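Local atomic coordinates of cpftsy (Physcomitrella patens, PDB entry 4AK9), a protein that probably serves as the chloroplast receptor of the signal recognition particle, an SRP-family GTPase that helps deliver proteins to the thylakoid membrane. Residues I16-S21 / D303-D308; K98-R103 / G279-V284; K135-F140 / V147-G152; Q190-A195 / R226-A231. One frame throughout, in Å; residues are numbered along the deposited sequence.

Contact 1 (I16-S21 / D303-D308); sequences IQLLFS and DLQPFD
Leu18 points its forked end at the carboxylate of Asp303, and the two side chains cross at about a right angle. Asp303 OD1 rests against both methyls of the fork, 3.3 Å from Leu18 CD2 and 3.4 Å from Leu18 CD1. With CG anti to the carbonyl carbon (chi1 -76°) and CD1 extended from CA, the fork ends up beside the carboxylate. That same CD1 methyl also meets the amide of Gln305, 3.8 Å from NE2, the leucine and glutamine side chains again crossing at about a right angle. The next residue, Leu19, brings CD2 to 4.3 Å from Gln305 CB, so the glutamine is touched near its root by one leucine and at its amide end by the other. Strand 304-306 is the antiparallel edge of the otherwise parallel sheet of the SRP-type GTPase domain, paired with strand 292-296 through Gln305 and Val295, and helix 16-22 lies against this edge. Leu19 carries the apolar contact inward to Val295, whereas Leu304 turns to helix 126-142. The polar ends that border Leu18 have their partners elsewhere. Gln305 folds at chi2 (-64°), and its amide bridges two backbone groups: OE1 receives the N-H of Asp15 and NE2 gives a bond to Asp302 O. Asp15 in turn uses its OD1 to take the backbone N-H of Leu18 at the start of the helix. Asp303 OD2 is bonded to Gly300 N, which fixes the carboxylate while its OD1 lies over the leucine methyls.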
loop_
_atom_site.group_PDB
_atom_site.type_symbol
_atom_site.label_atom_id
_atom_site.label_comp_id
_atom_site.label_asym_id
_atom_site.label_seq_id
_atom_site.Cartn_x
_atom_site.Cartn_y
_atom_site.Cartn_z
ATOM N N ILE A 16 4.819 10.527 -24.512
ATOM C CA ILE A 16 5.442 9.269 -24.111
ATOM C C ILE A 16 6.659 9.435 -23.194
ATOM O O ILE A 16 6.831 8.664 -22.255
ATOM C CB ILE A 16 5.823 8.436 -25.356
ATOM C CG1 ILE A 16 4.587 8.212 -26.227
ATOM C CG2 ILE A 16 6.390 7.105 -24.954
ATOM C CD1 ILE A 16 4.891 7.576 -27.574
ATOM N N GLN A 17 7.504 10.439 -23.424
ATOM C CA GLN A 17 8.678 10.572 -22.543
ATOM C C GLN A 17 8.305 11.094 -21.150
ATOM O O GLN A 17 8.949 10.747 -20.163
ATOM C CB GLN A 17 9.823 11.387 -23.183
ATOM C CG GLN A 17 11.044 11.669 -22.254
ATOM C CD GLN A 17 11.766 10.417 -21.722
ATOM O OE1 GLN A 17 12.163 10.379 -20.550
ATOM N NE2 GLN A 17 11.960 9.409 -22.585
ATOM N N LEU A 18 7.264 11.917 -21.067
ATOM C CA LEU A 18 6.771 12.336 -19.752
ATOM C C LEU A 18 6.212 11.139 -18.954
ATOM O O LEU A 18 6.455 11.035 -17.754
ATOM C CB LEU A 18 5.710 13.433 -19.869
ATOM C CG LEU A 18 6.250 14.829 -20.196
ATOM C CD1 LEU A 18 5.117 15.850 -20.309
ATOM C CD2 LEU A 18 7.248 15.255 -19.127
ATOM N N LEU A 19 5.458 10.258 -19.619
ATOM C CA LEU A 19 4.979 9.029 -18.966
ATOM C C LEU A 19 6.154 8.147 -18.544
ATOM O O LEU A 19 6.190 7.601 -17.432
ATOM C CB LEU A 19 4.086 8.209 -19.888
ATOM C CG LEU A 19 2.611 8.538 -20.078
ATOM C CD1 LEU A 19 1.932 7.287 -20.627
ATOM C CD2 LEU A 19 1.954 8.991 -18.770
ATOM N N PHE A 20 7.126 8.020 -19.438
ATOM C CA PHE A 20 8.275 7.182 -19.168
ATOM C C PHE A 20 9.059 7.649 -17.958
ATOM O O PHE A 20 9.392 6.870 -17.061
ATOM C CB PHE A 20 9.187 7.141 -20.384
ATOM C CG PHE A 20 10.208 6.074 -20.296
ATOM C CD1 PHE A 20 9.864 4.759 -20.566
ATOM C CD2 PHE A 20 11.498 6.365 -19.899
ATOM C CE1 PHE A 20 10.801 3.748 -20.458
ATOM C CE2 PHE A 20 12.446 5.348 -19.795
ATOM C CZ PHE A 20 12.085 4.051 -20.074
ATOM N N SER A 21 9.368 8.934 -17.910
ATOM C CA SER A 21 10.103 9.434 -16.759
ATOM C C SER A 21 9.229 9.426 -15.511
ATOM O O SER A 21 9.722 9.180 -14.400
ATOM C CB SER A 21 10.664 10.831 -17.019
ATOM O OG SER A 21 9.620 11.786 -17.036
ATOM N N ASP A 303 2.488 18.559 -17.293
ATOM C CA ASP A 303 2.745 17.214 -16.779
ATOM C C ASP A 303 1.484 16.427 -16.388
ATOM O O ASP A 303 1.572 15.352 -15.801
ATOM C CB ASP A 303 3.742 17.267 -15.626
ATOM C CG ASP A 303 5.158 17.593 -16.106
ATOM O OD1 ASP A 303 5.435 17.352 -17.309
ATOM O OD2 ASP A 303 5.975 18.075 -15.287
ATOM N N LEU A 304 0.319 16.966 -16.717
ATOM C CA LEU A 304 -0.941 16.241 -16.548
ATOM C C LEU A 304 -1.270 15.620 -17.889
ATOM O O LEU A 304 -1.526 16.319 -18.878
ATOM C CB LEU A 304 -2.063 17.191 -16.131
ATOM C CG LEU A 304 -3.394 16.503 -15.835
ATOM C CD1 LEU A 304 -3.302 15.716 -14.504
ATOM C CD2 LEU A 304 -4.494 17.562 -15.789
ATOM N N GLN A 305 -1.217 14.298 -17.954
ATOM C CA GLN A 305 -1.327 13.621 -19.244
ATOM C C GLN A 305 -2.590 12.781 -19.300
ATOM O O GLN A 305 -2.987 12.190 -18.293
ATOM C CB GLN A 305 -0.106 12.731 -19.477
ATOM C CG GLN A 305 1.171 13.541 -19.745
ATOM C CD GLN A 305 1.043 14.340 -21.030
ATOM O OE1 GLN A 305 0.606 13.805 -22.061
ATOM N NE2 GLN A 305 1.401 15.621 -20.983
ATOM N N PRO A 306 -3.216 12.715 -20.487
ATOM C CA PRO A 306 -4.395 11.869 -20.658
ATOM C C PRO A 306 -3.949 10.412 -20.548
ATOM O O PRO A 306 -2.850 10.071 -20.990
ATOM C CB PRO A 306 -4.874 12.198 -22.074
ATOM C CG PRO A 306 -3.631 12.749 -22.775
ATOM C CD PRO A 306 -2.883 13.486 -21.705
ATOM N N PHE A 307 -4.775 9.568 -19.936
ATOM C CA PHE A 307 -4.375 8.197 -19.718
ATOM C C PHE A 307 -4.597 7.321 -20.954
ATOM O O PHE A 307 -5.609 7.426 -21.645
ATOM C CB PHE A 307 -5.135 7.611 -18.520
ATOM C CG PHE A 307 -4.666 6.243 -18.132
ATOM C CD1 PHE A 307 -3.480 6.079 -17.450
ATOM C CD2 PHE A 307 -5.421 5.119 -18.461
ATOM C CE1 PHE A 307 -3.020 4.797 -17.094
ATOM C CE2 PHE A 307 -4.985 3.857 -18.096
ATOM C CZ PHE A 307 -3.783 3.700 -17.421
ATOM N N ASP A 308 -3.644 6.446 -21.241
ATOM C CA ASP A 308 -3.842 5.418 -22.255
ATOM C C ASP A 308 -3.240 4.120 -21.729
ATOM O O ASP A 308 -2.077 4.092 -21.331
ATOM C CB ASP A 308 -3.161 5.808 -23.570
ATOM C CG ASP A 308 -3.248 4.715 -24.601
ATOM O OD1 ASP A 308 -4.376 4.460 -25.095
ATOM O OD2 ASP A 308 -2.209 4.090 -24.923
#

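Contact 2 (K98-R103 / G279-V284); sequences KLLTER and GCVVSV
Leu100 pushes its CD2 methyl against the first turn of helix 280-288, between two consecutive valines. The nearest atom it meets is on the backbone, Val282 CA, 4.0 Å from Leu100 CD2. On one valine this methyl touches Val282 CG2 at 4.2 Å, on the other Val281 CG1 at 4.3 Å, and Val281 O lies at a similar separation. The leucine gets there with CG anti to its own carbonyl carbon (chi1 -74°), which carries the methyls across toward the valines although the first bond of the side chain does not head that way. Leu99, the preceding residue, adds a second point of contact, its CD1 methyl 4.2 Å from Val282 CG1. Val282 thus takes Leu99 on one of its methyls and Leu100 on the other. Around this core, Phe312 of helix 309-316 packs on both Leu100 and Val282, and Ile69 of helix 63-78 lies against Leu99. On the far face of helix 280-288, Ser283 OG is hydrogen-bonded to both Asp60 O and Gly62 N, tying this helix to the loop that leads into helix 63-78. Helix 85-101 is the last helix of the N-terminal bundle, and Gly279 closes the Ala-Arg-Gly-Gly sequence of SRP GTPases, so the contact belongs to the interface between the N and G domains. The meeting surface is built of branched aliphatic methyls at ordinary van der Waals range, without a directional bond across it. Such an interface probably tolerates small shifts of one helix over the other, consistent with the N and G domain movements known in this family.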
loop_
_atom_site.group_PDB
_atom_site.type_symbol
_atom_site.label_atom_id
_atom_site.label_comp_id
_atom_site.label_asym_id
_atom_site.label_seq_id
_atom_site.Cartn_x
_atom_site.Cartn_y
_atom_site.Cartn_z
ATOM N N LYS A 98 -5.587 -5.839 -20.382
ATOM C CA LYS A 98 -6.992 -6.244 -20.340
ATOM C C LYS A 98 -7.733 -5.736 -19.117
ATOM O O LYS A 98 -8.855 -5.247 -19.238
ATOM C CB LYS A 98 -7.104 -7.767 -20.440
ATOM C CG LYS A 98 -6.721 -8.246 -21.814
ATOM C CD LYS A 98 -6.815 -9.756 -21.963
ATOM C CE LYS A 98 -8.266 -10.253 -21.902
ATOM N NZ LYS A 98 -8.781 -10.471 -20.513
ATOM N N LEU A 99 -7.110 -5.855 -17.946
ATOM C CA LEU A 99 -7.730 -5.371 -16.719
ATOM C C LEU A 99 -8.021 -3.887 -16.832
ATOM O O LEU A 99 -9.027 -3.419 -16.302
ATOM C CB LEU A 99 -6.807 -5.578 -15.528
ATOM C CG LEU A 99 -6.707 -6.983 -14.956
ATOM C CD1 LEU A 99 -6.043 -6.870 -13.579
ATOM C CD2 LEU A 99 -8.100 -7.592 -14.836
ATOM N N LEU A 100 -7.149 -3.145 -17.529
ATOM C CA LEU A 100 -7.317 -1.684 -17.661
ATOM C C LEU A 100 -8.406 -1.255 -18.641
ATOM O O LEU A 100 -8.847 -0.113 -18.630
ATOM C CB LEU A 100 -5.977 -1.001 -18.025
ATOM C CG LEU A 100 -4.928 -0.894 -16.898
ATOM C CD1 LEU A 100 -3.532 -0.574 -17.521
ATOM C CD2 LEU A 100 -5.327 0.201 -15.905
ATOM N N THR A 101 -8.839 -2.172 -19.501
ATOM C CA THR A 101 -9.667 -1.780 -20.622
ATOM C C THR A 101 -10.967 -2.580 -20.804
ATOM O O THR A 101 -11.888 -2.107 -21.463
ATOM C CB THR A 101 -8.873 -1.950 -21.939
ATOM O OG1 THR A 101 -8.371 -3.301 -22.006
ATOM C CG2 THR A 101 -7.697 -0.967 -22.014
ATOM N N GLU A 102 -11.027 -3.803 -20.299
ATOM C CA GLU A 102 -12.173 -4.666 -20.629
ATOM C C GLU A 102 -13.513 -4.218 -20.037
ATOM O O GLU A 102 -14.569 -4.520 -20.614
ATOM C CB GLU A 102 -11.886 -6.108 -20.201
ATOM C CG GLU A 102 -11.891 -6.280 -18.673
ATOM C CD GLU A 102 -11.135 -7.522 -18.209
ATOM O OE1 GLU A 102 -10.862 -8.411 -19.058
ATOM O OE2 GLU A 102 -10.826 -7.620 -16.993
ATOM N N ARG A 103 -13.494 -3.504 -18.910
ATOM C CA ARG A 103 -14.729 -3.191 -18.203
ATOM C C ARG A 103 -15.096 -1.692 -18.233
ATOM O O ARG A 103 -16.289 -1.331 -18.263
ATOM C CB ARG A 103 -14.640 -3.725 -16.753
ATOM C CG ARG A 103 -15.708 -3.157 -15.786
ATOM C CD ARG A 103 -17.176 -3.598 -16.139
ATOM N NE ARG A 103 -18.105 -3.137 -15.105
ATOM C CZ ARG A 103 -18.612 -1.908 -15.068
ATOM N NH1 ARG A 103 -18.298 -1.036 -16.018
ATOM N NH2 ARG A 103 -19.437 -1.535 -14.092
ATOM N N GLY A 279 1.363 0.757 -9.533
ATOM C CA GLY A 279 0.371 -0.298 -9.735
ATOM C C GLY A 279 -0.995 0.119 -9.210
ATOM O O GLY A 279 -2.021 -0.471 -9.570
ATOM N N CYS A 280 -1.032 1.160 -8.364
ATOM C CA CYS A 280 -2.308 1.635 -7.829
ATOM C C CYS A 280 -3.270 2.077 -8.944
ATOM O O CYS A 280 -4.493 1.978 -8.795
ATOM C CB CYS A 280 -2.120 2.771 -6.797
ATOM S SG CYS A 280 -1.554 4.339 -7.488
ATOM N N VAL A 281 -2.723 2.523 -10.068
ATOM C CA VAL A 281 -3.537 2.823 -11.250
ATOM C C VAL A 281 -4.376 1.605 -11.674
ATOM O O VAL A 281 -5.577 1.725 -11.999
ATOM C CB VAL A 281 -2.648 3.280 -12.415
ATOM C CG1 VAL A 281 -3.460 3.454 -13.708
ATOM C CG2 VAL A 281 -1.939 4.578 -12.044
ATOM N N VAL A 282 -3.744 0.442 -11.724
ATOM C CA VAL A 282 -4.436 -0.769 -12.141
ATOM C C VAL A 282 -5.450 -1.198 -11.101
ATOM O O VAL A 282 -6.593 -1.531 -11.415
ATOM C CB VAL A 282 -3.401 -1.907 -12.405
ATOM C CG1 VAL A 282 -4.129 -3.175 -12.933
ATOM C CG2 VAL A 282 -2.363 -1.408 -13.388
ATOM N N SER A 283 -5.049 -1.138 -9.846
ATOM C CA SER A 283 -5.923 -1.550 -8.756
ATOM C C SER A 283 -7.186 -0.718 -8.678
ATOM O O SER A 283 -8.273 -1.250 -8.423
ATOM C CB SER A 283 -5.178 -1.450 -7.436
ATOM O OG SER A 283 -4.019 -2.309 -7.461
ATOM N N VAL A 284 -7.054 0.596 -8.864
ATOM C CA VAL A 284 -8.245 1.450 -8.787
ATOM C C VAL A 284 -9.211 1.179 -9.944
ATOM O O VAL A 284 -10.424 1.101 -9.748
ATOM C CB VAL A 284 -7.898 2.977 -8.586
ATOM C CG1 VAL A 284 -7.499 3.627 -9.870
ATOM C CG2 VAL A 284 -9.125 3.721 -8.057
#

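Contact 3 (K135-F140 / V147-G152)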
loop_
_atom_site.group_PDB
_atom_site.type_symbol
_atom_site.label_atom_id
_atom_site.label_comp_id
_atom_site.label_asym_id
_atom_site.label_seq_id
_atom_site.Cartn_x
_atom_site.Cartn_y
_atom_site.Cartn_z
ATOM N N LYS A 135 -4.069 22.767 -14.505
ATOM C CA LYS A 135 -3.450 22.070 -15.610
ATOM C C LYS A 135 -4.471 21.575 -16.615
ATOM O O LYS A 135 -4.142 21.450 -17.810
ATOM C CB LYS A 135 -2.594 20.902 -15.103
ATOM C CG LYS A 135 -1.448 21.337 -14.175
ATOM C CD LYS A 135 -0.477 20.157 -13.937
ATOM C CE LYS A 135 0.436 20.448 -12.774
ATOM N NZ LYS A 135 1.607 19.450 -12.711
ATOM N N LEU A 136 -5.696 21.275 -16.161
ATOM C CA LEU A 136 -6.758 20.956 -17.130
ATOM C C LEU A 136 -7.065 22.178 -18.003
ATOM O O LEU A 136 -7.223 22.069 -19.228
ATOM C CB LEU A 136 -8.052 20.505 -16.432
ATOM C CG LEU A 136 -8.063 19.069 -15.941
ATOM C CD1 LEU A 136 -9.314 18.810 -15.084
ATOM C CD2 LEU A 136 -8.003 18.136 -17.165
ATOM N N ALA A 137 -7.212 23.316 -17.353
ATOM C CA ALA A 137 -7.491 24.574 -18.051
ATOM C C ALA A 137 -6.471 24.846 -19.142
ATOM O O ALA A 137 -6.825 25.247 -20.254
ATOM C CB ALA A 137 -7.488 25.702 -17.082
ATOM N N ASN A 138 -5.204 24.605 -18.815
ATOM C CA ASN A 138 -4.115 24.849 -19.737
ATOM C C ASN A 138 -4.237 23.964 -20.972
ATOM O O ASN A 138 -3.945 24.390 -22.095
ATOM C CB ASN A 138 -2.779 24.622 -19.025
ATOM C CG ASN A 138 -1.597 24.613 -19.985
ATOM O OD1 ASN A 138 -1.134 25.666 -20.423
ATOM N ND2 ASN A 138 -1.106 23.414 -20.315
ATOM N N ARG A 139 -4.682 22.724 -20.778
ATOM C CA ARG A 139 -4.954 21.848 -21.923
ATOM C C ARG A 139 -6.068 22.371 -22.824
ATOM O O ARG A 139 -5.964 22.307 -24.050
ATOM C CB ARG A 139 -5.299 20.415 -21.471
ATOM C CG ARG A 139 -4.118 19.663 -20.925
ATOM C CD ARG A 139 -4.485 18.207 -20.610
ATOM N NE ARG A 139 -4.799 17.457 -21.819
ATOM C CZ ARG A 139 -3.894 16.927 -22.638
ATOM N NH1 ARG A 139 -2.593 17.056 -22.393
ATOM N NH2 ARG A 139 -4.303 16.251 -23.703
ATOM N N PHE A 140 -7.149 22.857 -22.228
ATOM C CA PHE A 140 -8.253 23.383 -23.021
ATOM C C PHE A 140 -7.850 24.637 -23.786
ATOM O O PHE A 140 -8.193 24.800 -24.967
ATOM C CB PHE A 140 -9.453 23.681 -22.129
ATOM C CG PHE A 140 -10.194 22.453 -21.685
ATOM C CD1 PHE A 140 -10.829 21.648 -22.618
ATOM C CD2 PHE A 140 -10.281 22.126 -20.347
ATOM C CE1 PHE A 140 -11.516 20.508 -22.212
ATOM C CE2 PHE A 140 -10.972 20.996 -19.929
ATOM C CZ PHE A 140 -11.589 20.190 -20.854
ATOM N N VAL A 147 -12.545 28.763 -21.555
ATOM C CA VAL A 147 -12.719 28.145 -20.239
ATOM C C VAL A 147 -13.150 29.138 -19.175
ATOM O O VAL A 147 -12.609 30.250 -19.100
ATOM C CB VAL A 147 -11.382 27.518 -19.731
ATOM C CG1 VAL A 147 -11.541 26.959 -18.326
ATOM C CG2 VAL A 147 -10.897 26.454 -20.696
ATOM N N LEU A 148 -14.116 28.734 -18.349
ATOM C CA LEU A 148 -14.496 29.495 -17.165
ATOM C C LEU A 148 -14.264 28.659 -15.912
ATOM O O LEU A 148 -14.736 27.529 -15.827
ATOM C CB LEU A 148 -15.972 29.904 -17.230
ATOM C CG LEU A 148 -16.544 30.569 -15.973
ATOM C CD1 LEU A 148 -15.928 31.955 -15.796
ATOM C CD2 LEU A 148 -18.096 30.683 -16.020
ATOM N N MET A 149 -13.559 29.218 -14.931
ATOM C CA MET A 149 -13.334 28.501 -13.680
ATOM C C MET A 149 -14.324 28.934 -12.626
ATOM O O MET A 149 -14.728 30.101 -12.579
ATOM C CB MET A 149 -11.898 28.714 -13.174
ATOM C CG MET A 149 -10.836 28.159 -14.087
ATOM S SD MET A 149 -9.201 28.519 -13.394
ATOM C CE MET A 149 -8.135 27.790 -14.584
ATOM N N ALA A 150 -14.727 27.995 -11.768
ATOM C CA ALA A 150 -15.654 28.298 -10.685
ATOM C C ALA A 150 -15.065 27.889 -9.352
ATOM O O ALA A 150 -14.748 26.690 -9.128
ATOM C CB ALA A 150 -16.992 27.586 -10.913
ATOM N N ALA A 151 -14.920 28.866 -8.461
ATOM C CA ALA A 151 -14.279 28.637 -7.170
ATOM C C ALA A 151 -15.271 28.165 -6.121
ATOM O O ALA A 151 -15.658 28.928 -5.220
ATOM C CB ALA A 151 -13.544 29.887 -6.697
ATOM N N GLY A 152 -15.674 26.896 -6.225
ATOM C CA GLY A 152 -16.708 26.373 -5.350
ATOM C C GLY A 152 -16.174 25.761 -4.072
ATOM O O GLY A 152 -16.938 25.345 -3.211
#
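Helix 135-140 and strand 147-150 run nearly antiparallel, at 166°, with their axes 9.5 Å apart at the closest point. The CB atoms of Ala137 and Phe140 receive the strand's side chains. Met149 stretches out fully beyond CG (chi2 178°, chi3 180°) and sets its terminal CE methyl only 3.3 Å from Ala137 CB, tighter than usual for two carbons. Val147 meets the helix one turn further on, its CG2 methyl 3.4 Å from Phe140 CB; the two side chains cross at about a right angle. The other methyl, Val147 CG1, lies 4.4 Å from Ala137 CB. Phe140 touches the valine chiefly with its CB, its ring leading away to strand 202-205, where it packs on Val202 and Leu204. That strand lies between 117-123 and 147-150 in the sheet, so strand 117-123, helix 126-142 and strand 147-150 form a beta-alpha-beta crossover that skips one strand, and the helix is the one that follows the probable P-loop. Thr170 of helix 158-170 packs on both Ala137 and Met149, closing in the tight methyl pair. With all four touching residues buried and the side-chain contacts all between carbons, the meeting is purely apolar there, and shape rather than directional bonding holds the methionine methyl against the alanine.

Contact 4 (Q190-A195 / R226-A231)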
loop_
_atom_site.group_PDB
_atom_site.type_symbol
_atom_site.label_atom_id
_atom_site.label_comp_id
_atom_site.label_asym_id
_atom_site.label_seq_id
_atom_site.Cartn_x
_atom_site.Cartn_y
_atom_site.Cartn_z
ATOM N N GLN A 190 -24.062 30.243 -10.294
ATOM C CA GLN A 190 -23.696 31.510 -10.920
ATOM C C GLN A 190 -22.716 31.305 -12.081
ATOM O O GLN A 190 -22.870 31.910 -13.136
ATOM C CB GLN A 190 -23.103 32.450 -9.873
ATOM C CG GLN A 190 -22.682 33.819 -10.415
ATOM C CD GLN A 190 -22.115 34.718 -9.322
ATOM O OE1 GLN A 190 -22.332 34.477 -8.125
ATOM N NE2 GLN A 190 -21.374 35.754 -9.728
ATOM N N ALA A 191 -21.707 30.449 -11.907
ATOM C CA ALA A 191 -20.767 30.219 -12.997
ATOM C C ALA A 191 -21.403 29.492 -14.159
ATOM O O ALA A 191 -21.094 29.780 -15.308
ATOM C CB ALA A 191 -19.552 29.425 -12.504
ATOM N N VAL A 192 -22.276 28.519 -13.873
ATOM C CA VAL A 192 -22.892 27.806 -14.984
ATOM C C VAL A 192 -23.807 28.736 -15.790
ATOM O O VAL A 192 -23.764 28.724 -17.034
ATOM C CB VAL A 192 -23.627 26.537 -14.548
ATOM C CG1 VAL A 192 -24.235 25.868 -15.749
ATOM C CG2 VAL A 192 -22.620 25.572 -13.874
ATOM N N ARG A 193 -24.574 29.553 -15.082
ATOM C CA ARG A 193 -25.461 30.522 -15.741
ATOM C C ARG A 193 -24.661 31.462 -16.616
ATOM O O ARG A 193 -25.014 31.710 -17.769
ATOM C CB ARG A 193 -26.227 31.338 -14.701
ATOM C CG ARG A 193 -27.303 30.550 -13.977
ATOM C CD ARG A 193 -28.285 31.490 -13.272
ATOM N NE ARG A 193 -27.639 32.335 -12.262
ATOM C CZ ARG A 193 -27.480 31.973 -10.989
ATOM N NH1 ARG A 193 -27.910 30.785 -10.585
ATOM N NH2 ARG A 193 -26.897 32.793 -10.118
ATOM N N ARG A 194 -23.558 31.965 -16.061
ATOM C CA ARG A 194 -22.707 32.898 -16.789
ATOM C C ARG A 194 -22.127 32.257 -18.036
ATOM O O ARG A 194 -21.993 32.897 -19.078
ATOM C CB ARG A 194 -21.595 33.437 -15.882
ATOM C CG ARG A 194 -20.621 34.334 -16.629
ATOM C CD ARG A 194 -19.666 35.075 -15.709
ATOM N NE ARG A 194 -18.555 35.611 -16.495
ATOM C CZ ARG A 194 -17.392 36.001 -15.991
ATOM N NH1 ARG A 194 -17.171 35.921 -14.680
ATOM N NH2 ARG A 194 -16.445 36.457 -16.803
ATOM N N ALA A 195 -21.797 30.971 -17.945
ATOM C CA ALA A 195 -21.218 30.298 -19.087
ATOM C C ALA A 195 -22.241 30.104 -20.192
ATOM O O ALA A 195 -21.883 30.120 -21.366
ATOM C CB ALA A 195 -20.680 28.957 -18.682
ATOM N N ARG A 226 -26.639 19.303 -7.491
ATOM C CA ARG A 226 -28.034 19.669 -7.816
ATOM C C ARG A 226 -28.162 21.071 -8.398
ATOM O O ARG A 226 -28.898 21.275 -9.367
ATOM C CB ARG A 226 -28.925 19.543 -6.599
ATOM C CG ARG A 226 -29.170 18.115 -6.168
ATOM C CD ARG A 226 -30.155 18.100 -5.000
ATOM N NE ARG A 226 -30.003 16.872 -4.236
ATOM C CZ ARG A 226 -29.552 16.821 -2.986
ATOM N NH1 ARG A 226 -29.244 17.945 -2.341
ATOM N NH2 ARG A 226 -29.440 15.645 -2.377
ATOM N N ALA A 227 -27.445 22.025 -7.809
ATOM C CA ALA A 227 -27.389 23.390 -8.323
ATOM C C ALA A 227 -26.834 23.459 -9.731
ATOM O O ALA A 227 -27.321 24.235 -10.548
ATOM C CB ALA A 227 -26.581 24.271 -7.407
ATOM N N VAL A 228 -25.798 22.667 -10.013
ATOM C CA VAL A 228 -25.228 22.636 -11.345
ATOM C C VAL A 228 -26.252 22.091 -12.344
ATOM O O VAL A 228 -26.467 22.702 -13.396
ATOM C CB VAL A 228 -23.898 21.781 -11.379
ATOM C CG1 VAL A 228 -23.520 21.404 -12.796
ATOM C CG2 VAL A 228 -22.757 22.569 -10.740
ATOM N N SER A 229 -26.884 20.958 -12.017
ATOM C CA SER A 229 -27.878 20.349 -12.932
ATOM C C SER A 229 -29.131 21.212 -13.129
ATOM O O SER A 229 -29.761 21.168 -14.181
ATOM C CB SER A 229 -28.295 18.954 -12.461
ATOM O OG SER A 229 -27.196 18.054 -12.562
ATOM N N LYS A 230 -29.491 21.974 -12.114
ATOM C CA LYS A 230 -30.624 22.898 -12.251
ATOM C C LYS A 230 -30.281 24.061 -13.187
ATOM O O LYS A 230 -31.117 24.488 -13.993
ATOM C CB LYS A 230 -31.025 23.433 -10.893
ATOM C CG LYS A 230 -32.125 24.475 -10.948
ATOM C CD LYS A 230 -32.637 24.766 -9.561
ATOM C CE LYS A 230 -33.445 26.048 -9.554
ATOM N NZ LYS A 230 -34.011 26.295 -8.195
ATOM N N ALA A 231 -29.056 24.576 -13.093
ATOM C CA ALA A 231 -28.633 25.662 -13.984
ATOM C C ALA A 231 -28.487 25.177 -15.408
ATOM O O ALA A 231 -28.720 25.926 -16.352
ATOM C CB ALA A 231 -27.323 26.279 -13.505
#
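Val192 and Ala231 join two neighbouring helices of the P-loop GTPase alpha/beta fold, helix 184-197 and the C-terminal end of helix 215-231. The chain passes from one to the other through strand 202-205, and the helices run nearly parallel, their short segments 9.0 Å apart at the axes and crossing at -21°. Apolar contacts carry most of the meeting. Ala231 CB sits against the branch of the valine, equally near its CG1 and its CB, at 3.8 Å from Val192 CG1. The second valine methyl turns to Val228, one turn earlier in the partner helix, with Val192 CG2 4.3 Å from Val228 CG2. Val192 holds CG1 anti to its backbone N (chi1 180°), which splits its two methyls between the two partners. Leu232 covers Val192 further, and Leu188, from the same helix as Val192, packs on Val228. Next to Val192 in the chain, Ala191 turns to the sheet. Polar groups lie at the margins and bond within their own surroundings: Ser229 OG is hydrogen-bonded to Ala235 O, past the helix end, and to Lys225 NZ, one turn back, and Arg226 forms a salt bridge with Glu219, two turns earlier in its own helix. At the edge, Arg193 contributes its methylene chain, CG lying 4.3 Å from Ala231 CB, and its guanidinium then folds back over its own helix, where one face has Gln190 CA 3.5 Å above the plane, offset toward the rim.

Overall arrangement
Contacts 1 and 2 lie 17 Å apart between centres and are joined by Phe307, whose ring packs CE1 on Val281 CG1 at 3.7 Å and CZ on Leu100 CD2 at 4.1 Å. Contact 1 also meets contact 3, 20 Å away between centres, where Leu304 CD2 touches Leu136 CD2 at 3.8 Å; both reach the same sheet. Contact 4 continues from contact 3, 15 Å off between centres, through Ala150 CB and Ala191 CB at 3.5 Å. Contacts 2 and 4, 34 Å apart between centres, lie on opposite sides of the chain's centre. Met149 of contact 3 lies near the probable P-loop without touching it.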